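Arabinogalactan endo-1,4-beta-galactosidase (PDB 7OSK) probably hydrolyses internal beta-1,4-galactosidic linkages of arabinogalactan through its family 53 glycoside hydrolase domain, which holds a calcium ion. Local coordinates at residues 204-209 against 245-250; 156-161 against 198-203; 66-69 against 75-78. One frame throughout, in Å; residues are numbered along the deposited sequence. Where two conformers were deposited one is given.

Contact 1: residues 204-209 against 245-250; sequences ANWTQF and IDRLIN
Trp206 and Arg247 lie flat on one another where the first turn of helix 206-223 meets the C-terminal part of helix 238-250. The guanidinium runs parallel to the indole, the planes 0° apart, with CZ of Arg247 4.1 Å from the centroid of the five-membered ring of Trp206 and 27° off its normal: a cation-pi stack over the face. The methylenes join in, CD of Arg247 making a CH-pi contact 3.8 Å from that same centroid. With CG anti to the backbone N (chi1 -162°) and the chain extended from CG to NE, Arg247 slides along the indole opposite to the direction in which Trp206 reaches out, so its charged end arrives over CG and CB of Trp206. Both helices belong to the outer layer of the (beta/alpha)8 barrel, following strands 185-188 and 228-234, and the indole bridges these neighbours. Its benzo end is the tight part: CZ2 of Trp206 comes to 3.5 Å from the carbonyl C of Arg247, while CD1 of the buried Leu248 sits 3.6 Å from CZ2 of Trp206, the two side chains running at about a right angle. Phe209, one turn on in the same helix, puts CD2 on the indole face opposite Arg247, offset toward the rim, and Phe244 meets the indole edge-to-face. NE1 of Trp206 hydrogen-bonds to Ser251 OG, which fixes the ring's rotation further. By contrast, the Arg247 side of the sandwich is the solvent side: this arginine is exposed and was modelled in two conformers, so the stack described holds for one of them.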
# COMPACT_ATOMS: atom_id res chain seq x y z
N ALA A 204 10.63 -13.16 -16.37
CA ALA A 204 11.37 -14.02 -17.28
C ALA A 204 10.87 -13.81 -18.71
O ALA A 204 11.66 -13.63 -19.64
CB ALA A 204 11.25 -15.47 -16.87
N ASN A 205 9.55 -13.84 -18.87
CA ASN A 205 8.93 -13.45 -20.13
C ASN A 205 8.83 -11.93 -20.19
O ASN A 205 7.73 -11.38 -20.18
CB ASN A 205 7.55 -14.08 -20.29
CG ASN A 205 7.54 -15.56 -19.99
OD1 ASN A 205 7.12 -15.97 -18.90
ND2 ASN A 205 8.00 -16.36 -20.94
N TRP A 206 9.97 -11.26 -20.23
CA TRP A 206 10.01 -9.81 -20.13
C TRP A 206 9.19 -9.14 -21.22
O TRP A 206 8.49 -8.16 -20.95
CB TRP A 206 11.45 -9.30 -20.22
CG TRP A 206 11.55 -7.84 -19.94
CD1 TRP A 206 11.60 -6.83 -20.86
CD2 TRP A 206 11.58 -7.22 -18.66
NE1 TRP A 206 11.67 -5.62 -20.22
CE2 TRP A 206 11.66 -5.83 -18.87
CE3 TRP A 206 11.55 -7.70 -17.34
CZ2 TRP A 206 11.71 -4.92 -17.82
CZ3 TRP A 206 11.61 -6.79 -16.31
CH2 TRP A 206 11.68 -5.42 -16.55
N THR A 207 9.27 -9.66 -22.43
CA THR A 207 8.54 -9.09 -23.56
C THR A 207 7.03 -9.08 -23.29
O THR A 207 6.37 -8.06 -23.46
CB THR A 207 8.81 -9.87 -24.86
OG1 THR A 207 10.23 -9.97 -25.07
CG2 THR A 207 8.17 -9.18 -26.05
N GLN A 208 6.51 -10.22 -22.86
CA GLN A 208 5.09 -10.35 -22.56
C GLN A 208 4.73 -9.57 -21.31
O GLN A 208 3.66 -8.98 -21.22
CB GLN A 208 4.72 -11.83 -22.40
CG GLN A 208 4.86 -12.63 -23.68
CD GLN A 208 4.25 -14.01 -23.57
OE1 GLN A 208 4.11 -14.56 -22.48
NE2 GLN A 208 3.87 -14.58 -24.71
N PHE A 209 5.65 -9.58 -20.35
CA PHE A 209 5.52 -8.82 -19.12
C PHE A 209 5.30 -7.33 -19.42
O PHE A 209 4.43 -6.69 -18.84
CB PHE A 209 6.76 -9.03 -18.24
CG PHE A 209 6.81 -8.17 -17.00
CD1 PHE A 209 5.66 -7.80 -16.33
CD2 PHE A 209 8.03 -7.74 -16.52
CE1 PHE A 209 5.73 -7.01 -15.19
CE2 PHE A 209 8.11 -6.95 -15.39
CZ PHE A 209 6.96 -6.58 -14.72
N ILE A 245 14.58 -1.47 -13.24
CA ILE A 245 14.01 -0.22 -13.74
C ILE A 245 14.65 0.20 -15.06
O ILE A 245 13.95 0.65 -15.97
CB ILE A 245 14.16 0.91 -12.70
CG1 ILE A 245 13.36 0.56 -11.44
CG2 ILE A 245 13.69 2.25 -13.28
CD1 ILE A 245 13.53 1.54 -10.29
N ASP A 246 15.97 0.06 -15.17
CA ASP A 246 16.67 0.31 -16.42
C ASP A 246 16.02 -0.45 -17.57
O ASP A 246 15.71 0.12 -18.61
CB ASP A 246 18.15 -0.08 -16.32
CG ASP A 246 18.98 0.94 -15.57
OD1 ASP A 246 18.40 1.77 -14.85
OD2 ASP A 246 20.22 0.89 -15.70
N ARG A 247 15.81 -1.75 -17.36
CA ARG A 247 15.23 -2.60 -18.39
C ARG A 247 13.78 -2.20 -18.65
O ARG A 247 13.26 -2.37 -19.76
CB ARG A 247 15.31 -4.07 -17.99
CG ARG A 247 15.12 -5.04 -19.15
CD ARG A 247 15.22 -6.48 -18.70
NE ARG A 247 15.17 -7.42 -19.82
CZ ARG A 247 15.11 -8.74 -19.69
NH1 ARG A 247 15.08 -9.30 -18.49
NH2 ARG A 247 15.07 -9.51 -20.77
N LEU A 248 13.12 -1.66 -17.63
CA LEU A 248 11.73 -1.24 -17.76
C LEU A 248 11.62 0.06 -18.56
O LEU A 248 10.82 0.16 -19.49
CB LEU A 248 11.10 -1.05 -16.37
CG LEU A 248 9.59 -1.22 -16.27
CD1 LEU A 248 9.19 -2.67 -16.55
CD2 LEU A 248 9.09 -0.79 -14.89
N ILE A 249 12.44 1.04 -18.19
CA ILE A 249 12.47 2.32 -18.90
C ILE A 249 12.87 2.11 -20.37
O ILE A 249 12.26 2.68 -21.27
CB ILE A 249 13.46 3.30 -18.22
CG1 ILE A 249 12.89 3.73 -16.86
CG2 ILE A 249 13.73 4.52 -19.12
CD1 ILE A 249 13.77 4.70 -16.09
N ASN A 250 13.88 1.28 -20.59
CA ASN A 250 14.33 0.98 -21.95
C ASN A 250 13.28 0.25 -22.78
O ASN A 250 13.31 0.29 -24.01
CB ASN A 250 15.62 0.15 -21.91
CG ASN A 250 16.82 0.96 -21.46
OD1 ASN A 250 16.88 2.17 -21.64
ND2 ASN A 250 17.81 0.28 -20.88

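Contact 2: residues 156-161 against 198-203; sequences LSYPEL and WPDGSA
Asp200 reaches from the loop ahead of helix 206-223 to the first turn of helix 158-178, where Tyr158 and Leu161 receive it. Its CG stands anti to the carbonyl carbon, beside the backbone N (chi1 -71°), and this sends the carboxylate alongside that first turn. There OD2 of Asp200 lies 3.8 Å from CB of Tyr158, near the plane of the phenol ring and at its edge. The approach is one of van der Waals contact; the other oxygen, OD1, has a long, weak ion pair with Lys149. Nearer the backbone of the same side chain, CB of Asp200 touches CD2 of Leu161 at 4.0 Å, the two side chains inclined to one another. Tyr158 and Leu161 share a first torsion, each with CG anti to the backbone N (chi1 174° and -176°), but they are put to different uses. Leu161, buried, sets its CD2 methyl against the aspartate's CB, whereas Tyr158 carries its ring past the carboxylate until OH hydrogen-bonds to Gln208 O in the next helix. The bend of the loop includes a cis peptide bond before Pro199. Tyr158 and Leu161 both also pack on Leu212, so in the outer layer of the (beta/alpha)8 barrel helix 158-178 touches both helix 206-223 and the loop that leads into it from strand 185-188.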
# COMPACT_ATOMS: atom_id res chain seq x y z
N LEU A 156 -6.86 -17.75 -20.57
CA LEU A 156 -6.83 -16.85 -21.72
C LEU A 156 -5.43 -16.85 -22.32
O LEU A 156 -4.44 -16.77 -21.60
CB LEU A 156 -7.24 -15.43 -21.33
CG LEU A 156 -8.64 -15.24 -20.75
CD1 LEU A 156 -8.90 -13.77 -20.48
CD2 LEU A 156 -9.70 -15.81 -21.69
N SER A 157 -5.35 -16.94 -23.65
CA SER A 157 -4.07 -16.84 -24.34
C SER A 157 -3.50 -15.45 -24.11
O SER A 157 -4.22 -14.54 -23.70
CB SER A 157 -4.23 -17.12 -25.83
OG SER A 157 -5.04 -16.13 -26.44
N TYR A 158 -2.21 -15.27 -24.38
CA TYR A 158 -1.56 -14.00 -24.10
C TYR A 158 -2.24 -12.82 -24.79
O TYR A 158 -2.47 -11.79 -24.16
CB TYR A 158 -0.08 -14.05 -24.49
CG TYR A 158 0.59 -12.71 -24.33
CD1 TYR A 158 0.85 -12.20 -23.07
CD2 TYR A 158 0.95 -11.95 -25.44
CE1 TYR A 158 1.44 -10.97 -22.91
CE2 TYR A 158 1.54 -10.72 -25.29
CZ TYR A 158 1.79 -10.24 -24.02
OH TYR A 158 2.39 -9.01 -23.86
N PRO A 159 -2.57 -12.96 -26.09
CA PRO A 159 -3.25 -11.84 -26.75
C PRO A 159 -4.59 -11.49 -26.09
O PRO A 159 -4.91 -10.32 -25.93
CB PRO A 159 -3.46 -12.34 -28.18
CG PRO A 159 -2.42 -13.38 -28.37
CD PRO A 159 -2.28 -14.05 -27.04
N GLU A 160 -5.35 -12.52 -25.73
CA GLU A 160 -6.63 -12.31 -25.06
C GLU A 160 -6.42 -11.68 -23.69
O GLU A 160 -7.26 -10.92 -23.21
CB GLU A 160 -7.39 -13.63 -24.93
CG GLU A 160 -7.70 -14.30 -26.27
CD GLU A 160 -8.33 -15.68 -26.10
OE1 GLU A 160 -8.62 -16.07 -24.95
OE2 GLU A 160 -8.53 -16.37 -27.12
N LEU A 161 -5.30 -12.01 -23.06
CA LEU A 161 -4.98 -11.48 -21.74
C LEU A 161 -4.68 -9.99 -21.81
O LEU A 161 -5.07 -9.23 -20.92
CB LEU A 161 -3.80 -12.24 -21.13
CG LEU A 161 -3.41 -11.88 -19.69
CD1 LEU A 161 -4.56 -12.10 -18.73
CD2 LEU A 161 -2.19 -12.68 -19.27
N TRP A 198 1.37 -14.47 -13.51
CA TRP A 198 2.22 -15.60 -13.86
C TRP A 198 1.45 -16.68 -14.63
O TRP A 198 0.26 -16.87 -14.40
CB TRP A 198 2.83 -16.22 -12.60
CG TRP A 198 3.82 -15.33 -11.91
CD1 TRP A 198 4.41 -14.22 -12.42
CD2 TRP A 198 4.32 -15.48 -10.58
NE1 TRP A 198 5.25 -13.66 -11.48
CE2 TRP A 198 5.22 -14.42 -10.35
CE3 TRP A 198 4.10 -16.42 -9.56
CZ2 TRP A 198 5.89 -14.27 -9.14
CZ3 TRP A 198 4.77 -16.26 -8.36
CH2 TRP A 198 5.65 -15.19 -8.16
N PRO A 199 2.14 -17.39 -15.53
CA PRO A 199 3.54 -17.21 -15.92
C PRO A 199 3.73 -16.22 -17.08
O PRO A 199 4.86 -15.87 -17.39
CB PRO A 199 3.96 -18.62 -16.35
CG PRO A 199 2.72 -19.21 -16.91
CD PRO A 199 1.56 -18.60 -16.16
N ASP A 200 2.63 -15.78 -17.69
CA ASP A 200 2.69 -14.97 -18.91
C ASP A 200 3.43 -13.64 -18.74
O ASP A 200 4.00 -13.13 -19.71
CB ASP A 200 1.27 -14.69 -19.41
CG ASP A 200 0.61 -15.92 -20.00
OD1 ASP A 200 0.69 -17.00 -19.37
OD2 ASP A 200 0.01 -15.82 -21.09
N GLY A 201 3.41 -13.09 -17.53
CA GLY A 201 4.13 -11.87 -17.23
C GLY A 201 5.11 -12.08 -16.10
O GLY A 201 5.23 -11.25 -15.20
N SER A 202 5.83 -13.20 -16.15
CA SER A 202 6.68 -13.63 -15.05
C SER A 202 8.07 -13.02 -15.08
O SER A 202 9.03 -13.66 -14.64
CB SER A 202 6.79 -15.15 -15.04
OG SER A 202 7.71 -15.60 -14.06
N ALA A 203 8.20 -11.81 -15.62
CA ALA A 203 9.48 -11.11 -15.69
C ALA A 203 10.51 -11.85 -16.56
O ALA A 203 11.19 -11.23 -17.38
CB ALA A 203 10.05 -10.87 -14.29

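Contact 3: residues 66-69 against 75-78; sequences GGKY and VERD
Lys68 turns at its last torsion (chi4 -64°) while Glu76, with CG anti to the backbone N, runs out extended, and this brings NZ of the lysine to the carboxylate. They close a salt bridge across the base of a surface loop of the (beta/alpha)8 barrel, between helices 59-65 and 79-85. NZ of Lys68 donates to OE2 of Glu76 at 3.2 Å, approaching on the syn side but 30° out of the carboxylate plane. Both residues are exposed, so solvent probably weakens the pair. The backbone bond beside it is nearly straight: Arg77 N donates to Tyr69 O at 3.2 Å with an N-H...O angle of 171°. Helix 59-65 ends in a Schellman motif, with Gly66 as its C-prime residue at positive phi, and this turns the chain into the loop. Tyr69 then carries its ring away from residues 75-78 into the protein, packing on both helices and edge-to-face on Phe378, with its OH bonded to Thr355 O. The side chain of Tyr69 is about 9 Å from that of Asn370, a calcium ligand. Arg77 turns its guanidinium outward from Tyr69 to salt bridges with Asp71 and Glu85. Between the two backbones sits a single water, which accepts from Tyr69 N at 2.8 Å and donates to Arg77 O at 2.8 Å.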
# COMPACT_ATOMS: atom_id res chain seq x y z
N GLY A 66 -19.32 -4.38 11.94
CA GLY A 66 -19.69 -3.70 13.16
C GLY A 66 -18.50 -3.15 13.94
O GLY A 66 -18.64 -2.74 15.09
N GLY A 67 -17.33 -3.15 13.30
CA GLY A 67 -16.13 -2.62 13.93
C GLY A 67 -16.19 -1.11 14.09
O GLY A 67 -16.71 -0.41 13.22
N LYS A 68 -15.66 -0.62 15.21
CA LYS A 68 -15.71 0.79 15.55
C LYS A 68 -14.33 1.38 15.79
O LYS A 68 -13.47 0.75 16.41
CB LYS A 68 -16.58 1.00 16.80
CG LYS A 68 -18.04 0.59 16.63
CD LYS A 68 -18.80 0.73 17.94
CE LYS A 68 -20.27 0.37 17.78
NZ LYS A 68 -20.98 1.32 16.86
N TYR A 69 -14.12 2.60 15.30
CA TYR A 69 -12.87 3.33 15.50
C TYR A 69 -13.08 4.51 16.45
O TYR A 69 -14.10 5.21 16.37
CB TYR A 69 -12.31 3.83 14.17
CG TYR A 69 -11.83 2.73 13.26
CD1 TYR A 69 -10.52 2.25 13.34
CD2 TYR A 69 -12.67 2.16 12.32
CE1 TYR A 69 -10.08 1.25 12.51
CE2 TYR A 69 -12.24 1.15 11.49
CZ TYR A 69 -10.94 0.70 11.58
OH TYR A 69 -10.50 -0.31 10.75
N VAL A 75 -13.49 8.41 21.92
CA VAL A 75 -14.90 8.50 21.57
C VAL A 75 -15.08 8.07 20.11
O VAL A 75 -14.18 8.25 19.29
CB VAL A 75 -15.46 9.93 21.79
CG1 VAL A 75 -15.11 10.86 20.63
CG2 VAL A 75 -16.96 9.89 22.02
N GLU A 76 -16.25 7.51 19.79
CA GLU A 76 -16.47 6.94 18.46
C GLU A 76 -16.59 8.03 17.40
O GLU A 76 -17.37 8.97 17.54
CB GLU A 76 -17.73 6.08 18.45
CG GLU A 76 -18.01 5.41 17.11
CD GLU A 76 -19.25 4.55 17.12
OE1 GLU A 76 -19.83 4.35 18.21
OE2 GLU A 76 -19.65 4.07 16.04
N ARG A 77 -15.79 7.89 16.34
CA ARG A 77 -15.77 8.86 15.25
C ARG A 77 -15.72 8.15 13.90
O ARG A 77 -15.49 6.94 13.82
CB ARG A 77 -14.56 9.79 15.37
CG ARG A 77 -14.47 10.56 16.67
CD ARG A 77 -15.00 11.98 16.54
NE ARG A 77 -14.30 12.72 15.50
CZ ARG A 77 -13.09 13.26 15.63
NH1 ARG A 77 -12.42 13.13 16.78
NH2 ARG A 77 -12.54 13.92 14.63
N ASP A 78 -15.92 8.91 12.83
CA ASP A 78 -15.69 8.42 11.48
C ASP A 78 -14.19 8.22 11.31
O ASP A 78 -13.40 9.12 11.60
CB ASP A 78 -16.23 9.41 10.44
CG ASP A 78 -16.28 8.82 9.04
OD1 ASP A 78 -15.42 7.99 8.70
OD2 ASP A 78 -17.20 9.20 8.28
O HOH W 1 -16.12 4.22 14.23

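All three contacts belong to one family 53 glycoside hydrolase domain, an eight-stranded parallel barrel with helices outside, and they follow one another in series along the chain: contact 3, then contact 2, then contact 1. Contacts 1 and 2 are neighbours, their centres 14 Å apart, and the loop 198-203 of contact 2 runs straight into segment 204-209 of contact 1, where helix 206-223 begins; Tyr158 OH and Gln208 O, 2.9 Å apart, join them directly. Together they tie helices 158-178, 206-223 and 238-250 into one continuous patch of the outer layer. Contact 3 lies across the barrel, its centre 45 Å from that of contact 1 and 43 Å from that of contact 2, on the side nearer the calcium site.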